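Local structure of integral membrane indolylacetylinositol arabinosyltransferase EmbB (Mycolicibacterium smegmatis MC2 155, 7BVC) at residues G272-Y277 and W381-N386; T263-V268 and R367-W371; D765-F769 and Q835-L839; P339-C343 and G392-T396. The protein probably acts as a membrane-embedded arabinosyltransferase that polymerises arabinose into the arabinan of cell-wall arabinogalactan, and binds ethambutol. All blocks are in the same frame, centred on the assembly; numbering follows the deposited sequence.

In the fold
Helix 264-279 supplies the first segments of contacts 2 and 1, before the chain reaches the start of helix 342-355, which opens contact 4. Contact 2 closes at the start of helix 367-381, contact 1 just past that helix's end, and contact 4 at the start of helix 391-411. The three loops therefore cross one another, tying four helices of the membrane domain together. Contacts 1 and 4 touch through W381 and N385, whereas the centre of contact 2 lies about 17 Å from that of contact 1, further back along helix 264-279. Contact 3 follows separately, in the C-terminal domain, closing a loop of about 65 residues; its centre lies about 57 Å from that of contact 1.

Contact 1: residues G272-Y277 and W381-N386; sequences GMAIWY and WMPFNN
W276, on helix 264-279, a predicted transmembrane helix of the GT-C-type membrane domain, packs against M382 and N386 of the loop that follows helix 367-381. The indole lies flat beneath the M382 side chain. M382 CG sits 4.0 Å from the centroid of the five-membered ring of W276, only 5° off the ring normal, a CH-pi contact, and M382 SD continues over the six-membered ring at 4.4 Å from its centroid, a Met-aromatic contact. Because the M382 chain is extended beyond CG, it can follow the long dimension of the bicycle. The pyrrole nitrogen is used as well: W276 NE1 gives a weak, bent bond to M382 O at 3.1 Å. N386 answers from the loop, with its ND2 donating to W276 O at 3.2 Å. That donor stands above the carbonyl plane, and the N-H...O angle is 135°. The same ND2 makes a weak bond to A281 O. One turn earlier on the same helix, M273, with CG anti to its own backbone N (chi1 -176°), brings its methyl CE to 3.7 Å from W381 NE1, and its sulfur approaches the W381 ring obliquely. M703 of helix 690-712 covers W276 and M382, while R337 bonds to both Y277 O and N386 O. The chain continues from these segments to D285 and R389, both of which line the ethambutol pocket. The chemistry is mixed: sulfur and methylene groups bury the indole face, and the amide of N386 ties the loop to a helix carbonyl.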
loop_
_atom_site.group_PDB
_atom_site.type_symbol
_atom_site.label_atom_id
_atom_site.label_comp_id
_atom_site.label_asym_id
_atom_site.label_seq_id
_atom_site.Cartn_x
_atom_site.Cartn_y
_atom_site.Cartn_z
ATOM N N GLY B 272 -34.463 -8.227 -11.844
ATOM C CA GLY B 272 -33.026 -8.346 -11.942
ATOM C C GLY B 272 -32.390 -8.381 -10.575
ATOM O O GLY B 272 -31.232 -8.782 -10.430
ATOM N N MET B 273 -33.137 -7.956 -9.559
ATOM C CA MET B 273 -32.675 -8.137 -8.192
ATOM C C MET B 273 -33.142 -9.455 -7.591
ATOM O O MET B 273 -32.398 -10.075 -6.823
ATOM C CB MET B 273 -33.140 -6.973 -7.311
ATOM C CG MET B 273 -32.622 -7.048 -5.885
ATOM S SD MET B 273 -30.828 -7.217 -5.825
ATOM C CE MET B 273 -30.591 -7.838 -4.162
ATOM N N ALA B 274 -34.341 -9.920 -7.948
ATOM C CA ALA B 274 -34.860 -11.163 -7.393
ATOM C C ALA B 274 -34.151 -12.400 -7.925
ATOM O O ALA B 274 -34.325 -13.481 -7.355
ATOM C CB ALA B 274 -36.358 -11.274 -7.669
ATOM N N ILE B 275 -33.368 -12.280 -8.995
ATOM C CA ILE B 275 -32.564 -13.394 -9.480
ATOM C C ILE B 275 -31.085 -13.223 -9.161
ATOM O O ILE B 275 -30.369 -14.235 -9.069
ATOM C CB ILE B 275 -32.768 -13.624 -10.993
ATOM C CG1 ILE B 275 -31.995 -12.601 -11.819
ATOM C CG2 ILE B 275 -34.246 -13.570 -11.343
ATOM C CD1 ILE B 275 -32.186 -12.778 -13.304
ATOM N N TRP B 276 -30.603 -11.991 -8.986
ATOM C CA TRP B 276 -29.297 -11.786 -8.377
ATOM C C TRP B 276 -29.297 -12.183 -6.909
ATOM O O TRP B 276 -28.237 -12.494 -6.361
ATOM C CB TRP B 276 -28.875 -10.326 -8.523
ATOM C CG TRP B 276 -27.529 -10.031 -7.953
ATOM C CD1 TRP B 276 -27.257 -9.522 -6.720
ATOM C CD2 TRP B 276 -26.266 -10.222 -8.598
ATOM N NE1 TRP B 276 -25.901 -9.385 -6.554
ATOM C CE2 TRP B 276 -25.271 -9.809 -7.693
ATOM C CE3 TRP B 276 -25.881 -10.702 -9.851
ATOM C CZ2 TRP B 276 -23.918 -9.860 -8.002
ATOM C CZ3 TRP B 276 -24.541 -10.751 -10.154
ATOM C CH2 TRP B 276 -23.573 -10.333 -9.235
ATOM N N TYR B 277 -30.463 -12.174 -6.262
ATOM C CA TYR B 277 -30.557 -12.674 -4.898
ATOM C C TYR B 277 -30.300 -14.174 -4.833
ATOM O O TYR B 277 -29.885 -14.685 -3.786
ATOM C CB TYR B 277 -31.931 -12.339 -4.321
ATOM C CG TYR B 277 -32.178 -12.884 -2.936
ATOM C CD1 TYR B 277 -31.581 -12.306 -1.826
ATOM C CD2 TYR B 277 -33.013 -13.972 -2.739
ATOM C CE1 TYR B 277 -31.805 -12.801 -0.563
ATOM C CE2 TYR B 277 -33.243 -14.472 -1.476
ATOM C CZ TYR B 277 -32.636 -13.883 -0.393
ATOM O OH TYR B 277 -32.864 -14.379 0.867
ATOM N N TRP B 381 -25.840 -1.691 -6.088
ATOM C CA TRP B 381 -26.309 -2.661 -5.109
ATOM C C TRP B 381 -25.746 -4.057 -5.332
ATOM O O TRP B 381 -25.550 -4.795 -4.360
ATOM C CB TRP B 381 -27.838 -2.728 -5.133
ATOM C CG TRP B 381 -28.426 -3.366 -3.919
ATOM C CD1 TRP B 381 -28.560 -4.700 -3.677
ATOM C CD2 TRP B 381 -28.963 -2.695 -2.774
ATOM N NE1 TRP B 381 -29.145 -4.903 -2.452
ATOM C CE2 TRP B 381 -29.403 -3.687 -1.878
ATOM C CE3 TRP B 381 -29.114 -1.352 -2.421
ATOM C CZ2 TRP B 381 -29.981 -3.379 -0.653
ATOM C CZ3 TRP B 381 -29.689 -1.050 -1.206
ATOM C CH2 TRP B 381 -30.115 -2.056 -0.336
ATOM N N MET B 382 -25.485 -4.438 -6.586
ATOM C CA MET B 382 -25.105 -5.819 -6.883
ATOM C C MET B 382 -23.825 -6.260 -6.181
ATOM O O MET B 382 -23.861 -7.261 -5.444
ATOM C CB MET B 382 -25.016 -6.004 -8.400
ATOM C CG MET B 382 -26.351 -6.172 -9.094
ATOM S SD MET B 382 -26.155 -6.556 -10.842
ATOM C CE MET B 382 -27.853 -6.879 -11.297
ATOM N N PRO B 383 -22.678 -5.595 -6.352
ATOM C CA PRO B 383 -21.427 -6.151 -5.824
ATOM C C PRO B 383 -21.184 -5.894 -4.345
ATOM O O PRO B 383 -20.192 -6.403 -3.811
ATOM C CB PRO B 383 -20.367 -5.445 -6.673
ATOM C CG PRO B 383 -20.947 -4.112 -6.901
ATOM C CD PRO B 383 -22.432 -4.320 -7.055
ATOM N N PHE B 384 -22.039 -5.135 -3.665
ATOM C CA PHE B 384 -21.760 -4.716 -2.297
ATOM C C PHE B 384 -22.779 -5.221 -1.289
ATOM O O PHE B 384 -22.393 -5.768 -0.250
ATOM C CB PHE B 384 -21.685 -3.182 -2.228
ATOM C CG PHE B 384 -20.400 -2.611 -2.752
ATOM C CD1 PHE B 384 -19.211 -2.815 -2.080
ATOM C CD2 PHE B 384 -20.384 -1.863 -3.915
ATOM C CE1 PHE B 384 -18.030 -2.289 -2.560
ATOM C CE2 PHE B 384 -19.208 -1.335 -4.398
ATOM C CZ PHE B 384 -18.030 -1.549 -3.719
ATOM N N ASN B 385 -24.071 -5.056 -1.559
ATOM C CA ASN B 385 -25.117 -5.236 -0.558
ATOM C C ASN B 385 -25.920 -6.517 -0.769
ATOM O O ASN B 385 -27.136 -6.540 -0.577
ATOM C CB ASN B 385 -26.049 -4.030 -0.540
ATOM C CG ASN B 385 -25.299 -2.718 -0.451
ATOM O OD1 ASN B 385 -24.153 -2.679 -0.014
ATOM N ND2 ASN B 385 -25.943 -1.638 -0.869
ATOM N N ASN B 386 -25.255 -7.600 -1.163
ATOM C CA ASN B 386 -25.918 -8.885 -1.327
ATOM C C ASN B 386 -25.514 -9.903 -0.272
ATOM O O ASN B 386 -26.025 -11.027 -0.286
ATOM C CB ASN B 386 -25.639 -9.451 -2.724
ATOM C CG ASN B 386 -26.638 -10.513 -3.129
ATOM O OD1 ASN B 386 -27.742 -10.577 -2.593
ATOM N ND2 ASN B 386 -26.254 -11.357 -4.075
#

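Contact 2: residues T263-V268 and R367-W371; sequences TAVDGV and RAAMW
V265 and W371 meet where two predicted transmembrane helices of the GT-C-type domain, 264-279 and 367-381, run side by side near their N-terminal ends. The short segments are almost parallel, with axes 10.6 Å apart and an angle of 12° between their directions, and side chains meet between them. The indole of W371 presents one face to V265, whose CG2 methyl stands over the middle of the bicycle, 3.6 Å from the centroid of the five-membered ring and 12° off its normal: a CH-pi contact. V265 is turned with CG1 anti to the backbone N (chi1 -178°), which sends CG2 to the indole and leaves CG1 lying against M370 O at 3.8 Å. One helical turn on, V268 crosses W371 at about a right angle, its CG2 coming obliquely to the far rim of the six-membered ring, 3.9 Å from CH2. A264 brings its methyl to the same end of the ring system. M370 reaches towards T263; its chain bends at chi2 and chi3 and crosses T263 roughly perpendicularly, passing beside V265. W348 of helix 342-355 touches both V265 and M370, so a third helix packs here, and R353 of that helix forms a salt bridge with D266. The R367 chain folds twice to lay its guanidinium beside the helix start, T263 CG2 over one face, 4.3 Å from NH2. At the end of the M370 chain, the methyl CE lies 3.9 Å from T263 OG1.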
loop_
_atom_site.group_PDB
_atom_site.type_symbol
_atom_site.label_atom_id
_atom_site.label_comp_id
_atom_site.label_asym_id
_atom_site.label_seq_id
_atom_site.Cartn_x
_atom_site.Cartn_y
_atom_site.Cartn_z
ATOM N N THR B 263 -44.261 1.129 -14.809
ATOM C CA THR B 263 -43.453 1.362 -15.996
ATOM C C THR B 263 -42.675 0.095 -16.334
ATOM O O THR B 263 -42.843 -0.952 -15.705
ATOM C CB THR B 263 -42.506 2.547 -15.785
ATOM O OG1 THR B 263 -41.798 2.381 -14.550
ATOM C CG2 THR B 263 -43.290 3.849 -15.736
ATOM N N ALA B 264 -41.817 0.197 -17.346
ATOM C CA ALA B 264 -40.976 -0.922 -17.745
ATOM C C ALA B 264 -39.685 -1.006 -16.946
ATOM O O ALA B 264 -38.969 -2.005 -17.058
ATOM C CB ALA B 264 -40.645 -0.830 -19.238
ATOM N N VAL B 265 -39.372 0.014 -16.146
ATOM C CA VAL B 265 -38.170 -0.031 -15.324
ATOM C C VAL B 265 -38.428 -0.814 -14.041
ATOM O O VAL B 265 -37.515 -1.452 -13.502
ATOM C CB VAL B 265 -37.687 1.398 -15.024
ATOM C CG1 VAL B 265 -36.411 1.377 -14.199
ATOM C CG2 VAL B 265 -37.492 2.171 -16.311
ATOM N N ASP B 266 -39.666 -0.786 -13.540
ATOM C CA ASP B 266 -39.989 -1.500 -12.310
ATOM C C ASP B 266 -39.806 -2.999 -12.479
ATOM O O ASP B 266 -39.190 -3.655 -11.631
ATOM C CB ASP B 266 -41.420 -1.185 -11.880
ATOM C CG ASP B 266 -41.573 0.224 -11.354
ATOM O OD1 ASP B 266 -40.635 0.719 -10.698
ATOM O OD2 ASP B 266 -42.632 0.838 -11.597
ATOM N N GLY B 267 -40.338 -3.558 -13.566
ATOM C CA GLY B 267 -40.149 -4.975 -13.822
ATOM C C GLY B 267 -38.686 -5.343 -13.956
ATOM O O GLY B 267 -38.232 -6.338 -13.391
ATOM N N VAL B 268 -37.928 -4.534 -14.697
ATOM C CA VAL B 268 -36.510 -4.818 -14.904
ATOM C C VAL B 268 -35.774 -4.844 -13.571
ATOM O O VAL B 268 -35.049 -5.795 -13.264
ATOM C CB VAL B 268 -35.889 -3.795 -15.871
ATOM C CG1 VAL B 268 -34.375 -3.844 -15.790
ATOM C CG2 VAL B 268 -36.352 -4.064 -17.291
ATOM N N ARG B 367 -38.034 9.469 -19.370
ATOM C CA ARG B 367 -37.838 8.034 -19.216
ATOM C C ARG B 367 -36.369 7.667 -19.077
ATOM O O ARG B 367 -36.035 6.708 -18.365
ATOM C CB ARG B 367 -38.453 7.292 -20.405
ATOM C CG ARG B 367 -38.542 5.789 -20.228
ATOM C CD ARG B 367 -39.315 5.414 -18.972
ATOM N NE ARG B 367 -40.754 5.338 -19.207
ATOM C CZ ARG B 367 -41.367 4.295 -19.757
ATOM N NH1 ARG B 367 -40.667 3.236 -20.137
ATOM N NH2 ARG B 367 -42.681 4.311 -19.929
ATOM N N ALA B 368 -35.484 8.414 -19.741
ATOM C CA ALA B 368 -34.053 8.173 -19.600
ATOM C C ALA B 368 -33.594 8.376 -18.163
ATOM O O ALA B 368 -32.714 7.651 -17.691
ATOM C CB ALA B 368 -33.270 9.089 -20.541
ATOM N N ALA B 369 -34.183 9.337 -17.451
ATOM C CA ALA B 369 -33.814 9.553 -16.056
ATOM C C ALA B 369 -34.218 8.369 -15.186
ATOM O O ALA B 369 -33.457 7.948 -14.308
ATOM C CB ALA B 369 -34.447 10.841 -15.539
ATOM N N MET B 370 -35.409 7.812 -15.423
ATOM C CA MET B 370 -35.836 6.637 -14.671
ATOM C C MET B 370 -34.941 5.441 -14.967
ATOM O O MET B 370 -34.549 4.705 -14.052
ATOM C CB MET B 370 -37.293 6.307 -14.994
ATOM C CG MET B 370 -38.301 7.067 -14.155
ATOM S SD MET B 370 -38.454 6.411 -12.483
ATOM C CE MET B 370 -39.375 4.908 -12.792
ATOM N N TRP B 371 -34.611 5.230 -16.244
ATOM C CA TRP B 371 -33.714 4.135 -16.595
ATOM C C TRP B 371 -32.351 4.312 -15.941
ATOM O O TRP B 371 -31.771 3.347 -15.430
ATOM C CB TRP B 371 -33.570 4.034 -18.112
ATOM C CG TRP B 371 -34.675 3.273 -18.766
ATOM C CD1 TRP B 371 -35.716 3.788 -19.476
ATOM C CD2 TRP B 371 -34.855 1.853 -18.765
ATOM N NE1 TRP B 371 -36.532 2.779 -19.921
ATOM C CE2 TRP B 371 -36.024 1.580 -19.497
ATOM C CE3 TRP B 371 -34.138 0.786 -18.216
ATOM C CZ2 TRP B 371 -36.494 0.286 -19.693
ATOM C CZ3 TRP B 371 -34.606 -0.497 -18.413
ATOM C CH2 TRP B 371 -35.772 -0.737 -19.146
#

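Contact 3: residues D765-F769 and Q835-L839; sequences DPQGF and QESRL
The loop segment 765-769 passes in an antiparallel sense beside the start of edge strand 837-845, P766 facing L839 and G768 facing S837, the CA atoms of G768 and S837 4.3 Å apart, and a single weak backbone bond joins the segments, from Q767 N to R838 O at 3.3 Å. This places the loop on the margin of a four-stranded antiparallel sheet in the C-terminal domain, on the side away from strand 929-936. Beyond the backbone bond, S837 carries the polar link: its OG donates to G768 O at 2.8 Å. The hydroxyl approaches from above the carbonyl plane, at a C=O...O angle of 95°, well away from the direction of a lone pair. F769 turns back over the strand. L839 lies over one face of its ring, CD1 3.9 Å from the centroid and 19° off the normal, in a CH-pi contact, while L839 CB packs on the same ring at 3.7 Å from CE1. S837 CB comes obliquely to that ring, 3.5 Å from CE1. Q767, with CG anti to its backbone N (chi1 -168°), lays its CG against E836 O at 3.5 Å. L758 and T828 also touch F769. S837 is bonded through its backbone to D936, which together with S938 and D943 binds a calcium ion about 6 Å from the S837 side chain. Chemically, one hydroxyl bond and the L839-F769 CH-pi contact, alongside one weak backbone bond, fix the loop to a strand that borders the metal site.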
loop_
_atom_site.group_PDB
_atom_site.type_symbol
_atom_site.label_atom_id
_atom_site.label_comp_id
_atom_site.label_asym_id
_atom_site.label_seq_id
_atom_site.Cartn_x
_atom_site.Cartn_y
_atom_site.Cartn_z
ATOM N N ASP B 765 17.713 -47.837 -14.674
ATOM C CA ASP B 765 18.883 -46.956 -14.671
ATOM C C ASP B 765 18.480 -45.551 -14.248
ATOM O O ASP B 765 18.313 -44.657 -15.085
ATOM C CB ASP B 765 19.552 -46.925 -16.050
ATOM C CG ASP B 765 19.812 -48.309 -16.614
ATOM O OD1 ASP B 765 20.134 -49.230 -15.834
ATOM O OD2 ASP B 765 19.692 -48.480 -17.845
ATOM N N PRO B 766 18.316 -45.316 -12.945
ATOM C CA PRO B 766 18.105 -43.941 -12.470
ATOM C C PRO B 766 19.411 -43.160 -12.537
ATOM O O PRO B 766 20.434 -43.588 -12.001
ATOM C CB PRO B 766 17.632 -44.127 -11.026
ATOM C CG PRO B 766 18.191 -45.439 -10.615
ATOM C CD PRO B 766 18.267 -46.297 -11.848
ATOM N N GLN B 767 19.370 -42.006 -13.204
ATOM C CA GLN B 767 20.607 -41.283 -13.507
ATOM C C GLN B 767 21.091 -40.453 -12.321
ATOM O O GLN B 767 22.181 -40.685 -11.791
ATOM C CB GLN B 767 20.401 -40.399 -14.741
ATOM C CG GLN B 767 21.688 -39.829 -15.311
ATOM C CD GLN B 767 22.752 -40.889 -15.520
ATOM O OE1 GLN B 767 22.544 -41.859 -16.248
ATOM N NE2 GLN B 767 23.900 -40.709 -14.879
ATOM N N GLY B 768 20.293 -39.483 -11.890
ATOM C CA GLY B 768 20.742 -38.577 -10.850
ATOM C C GLY B 768 19.787 -38.437 -9.685
ATOM O O GLY B 768 19.621 -37.338 -9.145
ATOM N N PHE B 769 19.155 -39.533 -9.284
ATOM C CA PHE B 769 18.183 -39.530 -8.201
ATOM C C PHE B 769 18.741 -40.270 -6.996
ATOM O O PHE B 769 19.373 -41.321 -7.134
ATOM C CB PHE B 769 16.864 -40.167 -8.645
ATOM C CG PHE B 769 15.967 -39.233 -9.408
ATOM C CD1 PHE B 769 16.185 -38.986 -10.750
ATOM C CD2 PHE B 769 14.906 -38.605 -8.781
ATOM C CE1 PHE B 769 15.364 -38.128 -11.451
ATOM C CE2 PHE B 769 14.081 -37.746 -9.479
ATOM C CZ PHE B 769 14.312 -37.506 -10.816
ATOM N N GLN B 835 23.713 -32.079 -12.112
ATOM C CA GLN B 835 23.624 -33.149 -13.093
ATOM C C GLN B 835 22.248 -33.113 -13.740
ATOM O O GLN B 835 21.315 -32.492 -13.225
ATOM C CB GLN B 835 23.881 -34.512 -12.438
ATOM C CG GLN B 835 24.236 -35.636 -13.392
ATOM C CD GLN B 835 24.521 -36.930 -12.663
ATOM O OE1 GLN B 835 24.293 -37.038 -11.458
ATOM N NE2 GLN B 835 25.017 -37.924 -13.389
ATOM N N GLU B 836 22.139 -33.785 -14.883
ATOM C CA GLU B 836 20.862 -34.016 -15.544
ATOM C C GLU B 836 20.310 -35.345 -15.047
ATOM O O GLU B 836 20.992 -36.372 -15.129
ATOM C CB GLU B 836 21.021 -34.029 -17.061
ATOM C CG GLU B 836 21.249 -32.662 -17.675
ATOM C CD GLU B 836 21.272 -32.710 -19.187
ATOM O OE1 GLU B 836 21.948 -33.601 -19.743
ATOM O OE2 GLU B 836 20.611 -31.860 -19.820
ATOM N N SER B 837 19.083 -35.323 -14.539
ATOM C CA SER B 837 18.504 -36.461 -13.844
ATOM C C SER B 837 17.335 -37.034 -14.635
ATOM O O SER B 837 16.551 -36.291 -15.231
ATOM C CB SER B 837 18.034 -36.055 -12.447
ATOM O OG SER B 837 19.131 -35.931 -11.560
ATOM N N ARG B 838 17.233 -38.361 -14.637
ATOM C CA ARG B 838 16.128 -39.062 -15.269
ATOM C C ARG B 838 15.657 -40.175 -14.346
ATOM O O ARG B 838 16.384 -40.621 -13.455
ATOM C CB ARG B 838 16.522 -39.642 -16.633
ATOM C CG ARG B 838 16.524 -38.634 -17.766
ATOM C CD ARG B 838 17.895 -38.009 -17.941
ATOM N NE ARG B 838 17.926 -37.049 -19.038
ATOM C CZ ARG B 838 18.464 -37.293 -20.226
ATOM N NH1 ARG B 838 19.021 -38.471 -20.473
ATOM N NH2 ARG B 838 18.449 -36.361 -21.168
ATOM N N LEU B 839 14.428 -40.626 -14.575
ATOM C CA LEU B 839 13.831 -41.678 -13.766
ATOM C C LEU B 839 12.612 -42.218 -14.496
ATOM O O LEU B 839 11.826 -41.449 -15.051
ATOM C CB LEU B 839 13.440 -41.156 -12.374
ATOM C CG LEU B 839 12.798 -42.117 -11.368
ATOM C CD1 LEU B 839 13.300 -41.829 -9.967
ATOM C CD2 LEU B 839 11.285 -41.999 -11.406
#

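Contact 4: residues P339-C343 and G392-T396; sequences PDLIC and GQIAT
The carboxylate of D340 and the amide of Q393 are the two flat groups here, and they do not stack: their planes stand 51° apart and the side chains cross at about a right angle. Both belong to the GT-C-type membrane domain, D340 in the segment that leads into helix 342-355 and Q393 in the first turn of helix 391-411. The Q393 chain bends at chi2 (76°), bringing the amide back towards the other segment. As modelled, Q393 OE1 lies 3.0 Å from D340 OD2 and 2.9 Å from P339 O, but the amide is probably turned over. Turned back, it would put NE2 at both oxygens, where hydrogen bonds may form. The sulfur of C343 rests beside the aliphatic part of the same chain, SG 3.9 Å from Q393 CG. C343 CB then faces the T396 side chain, one turn further along. Y319 touches P339 and Q393 from a loop that continues into Y320 of the ethambutol pocket. In chemical terms, the amide, if turned back, may donate to the buried D340 carboxylate and to P339 O, which would link this segment to helix 391-411.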
loop_
_atom_site.group_PDB
_atom_site.type_symbol
_atom_site.label_atom_id
_atom_site.label_comp_id
_atom_site.label_asym_id
_atom_site.label_seq_id
_atom_site.Cartn_x
_atom_site.Cartn_y
_atom_site.Cartn_z
ATOM N N PRO B 339 -33.513 -9.599 4.811
ATOM C CA PRO B 339 -33.530 -8.146 5.038
ATOM C C PRO B 339 -32.615 -7.366 4.106
ATOM O O PRO B 339 -32.515 -6.142 4.222
ATOM C CB PRO B 339 -33.076 -8.011 6.499
ATOM C CG PRO B 339 -32.378 -9.276 6.801
ATOM C CD PRO B 339 -33.121 -10.313 6.039
ATOM N N ASP B 340 -31.941 -8.051 3.186
ATOM C CA ASP B 340 -31.177 -7.385 2.142
ATOM C C ASP B 340 -31.911 -7.358 0.810
ATOM O O ASP B 340 -31.495 -6.631 -0.097
ATOM C CB ASP B 340 -29.812 -8.058 1.970
ATOM C CG ASP B 340 -28.814 -7.613 3.019
ATOM O OD1 ASP B 340 -28.246 -8.484 3.708
ATOM O OD2 ASP B 340 -28.597 -6.392 3.156
ATOM N N LEU B 341 -32.984 -8.135 0.673
ATOM C CA LEU B 341 -33.888 -8.034 -0.464
ATOM C C LEU B 341 -35.058 -7.109 -0.159
ATOM O O LEU B 341 -35.476 -6.322 -1.021
ATOM C CB LEU B 341 -34.401 -9.424 -0.846
ATOM C CG LEU B 341 -35.453 -9.513 -1.948
ATOM C CD1 LEU B 341 -34.825 -9.275 -3.305
ATOM C CD2 LEU B 341 -36.148 -10.860 -1.905
ATOM N N ILE B 342 -35.584 -7.184 1.066
ATOM C CA ILE B 342 -36.653 -6.275 1.467
ATOM C C ILE B 342 -36.163 -4.834 1.426
ATOM O O ILE B 342 -36.870 -3.930 0.957
ATOM C CB ILE B 342 -37.183 -6.661 2.860
ATOM C CG1 ILE B 342 -37.653 -8.116 2.857
ATOM C CG2 ILE B 342 -38.311 -5.736 3.275
ATOM C CD1 ILE B 342 -38.106 -8.614 4.207
ATOM N N CYS B 343 -34.934 -4.599 1.893
ATOM C CA CYS B 343 -34.373 -3.255 1.849
ATOM C C CYS B 343 -34.160 -2.777 0.419
ATOM O O CYS B 343 -34.379 -1.600 0.130
ATOM C CB CYS B 343 -33.059 -3.206 2.626
ATOM S SG CYS B 343 -33.262 -3.135 4.420
ATOM N N GLY B 392 -26.726 -2.035 3.079
ATOM C CA GLY B 392 -28.032 -1.754 2.510
ATOM C C GLY B 392 -29.000 -1.200 3.537
ATOM O O GLY B 392 -29.814 -0.328 3.230
ATOM N N GLN B 393 -28.915 -1.690 4.776
ATOM C CA GLN B 393 -29.776 -1.172 5.833
ATOM C C GLN B 393 -29.464 0.288 6.130
ATOM O O GLN B 393 -30.380 1.098 6.321
ATOM C CB GLN B 393 -29.624 -2.021 7.094
ATOM C CG GLN B 393 -30.358 -3.348 7.047
ATOM C CD GLN B 393 -29.644 -4.378 6.195
ATOM O OE1 GLN B 393 -30.151 -4.804 5.160
ATOM N NE2 GLN B 393 -28.459 -4.785 6.630
ATOM N N ILE B 394 -28.182 0.649 6.162
ATOM C CA ILE B 394 -27.814 2.036 6.428
ATOM C C ILE B 394 -28.216 2.930 5.263
ATOM O O ILE B 394 -28.673 4.063 5.464
ATOM C CB ILE B 394 -26.310 2.141 6.739
ATOM C CG1 ILE B 394 -25.980 1.363 8.012
ATOM C CG2 ILE B 394 -25.903 3.592 6.904
ATOM C CD1 ILE B 394 -24.507 1.289 8.313
ATOM N N ALA B 395 -28.065 2.441 4.031
ATOM C CA ALA B 395 -28.516 3.213 2.877
ATOM C C ALA B 395 -30.024 3.440 2.923
ATOM O O ALA B 395 -30.504 4.548 2.654
ATOM C CB ALA B 395 -28.116 2.510 1.582
ATOM N N THR B 396 -30.787 2.407 3.282
ATOM C CA THR B 396 -32.233 2.558 3.374
ATOM C C THR B 396 -32.627 3.505 4.499
ATOM O O THR B 396 -33.568 4.289 4.344
ATOM C CB THR B 396 -32.890 1.193 3.575
ATOM O OG1 THR B 396 -32.550 0.336 2.481
ATOM C CG2 THR B 396 -34.401 1.330 3.643
#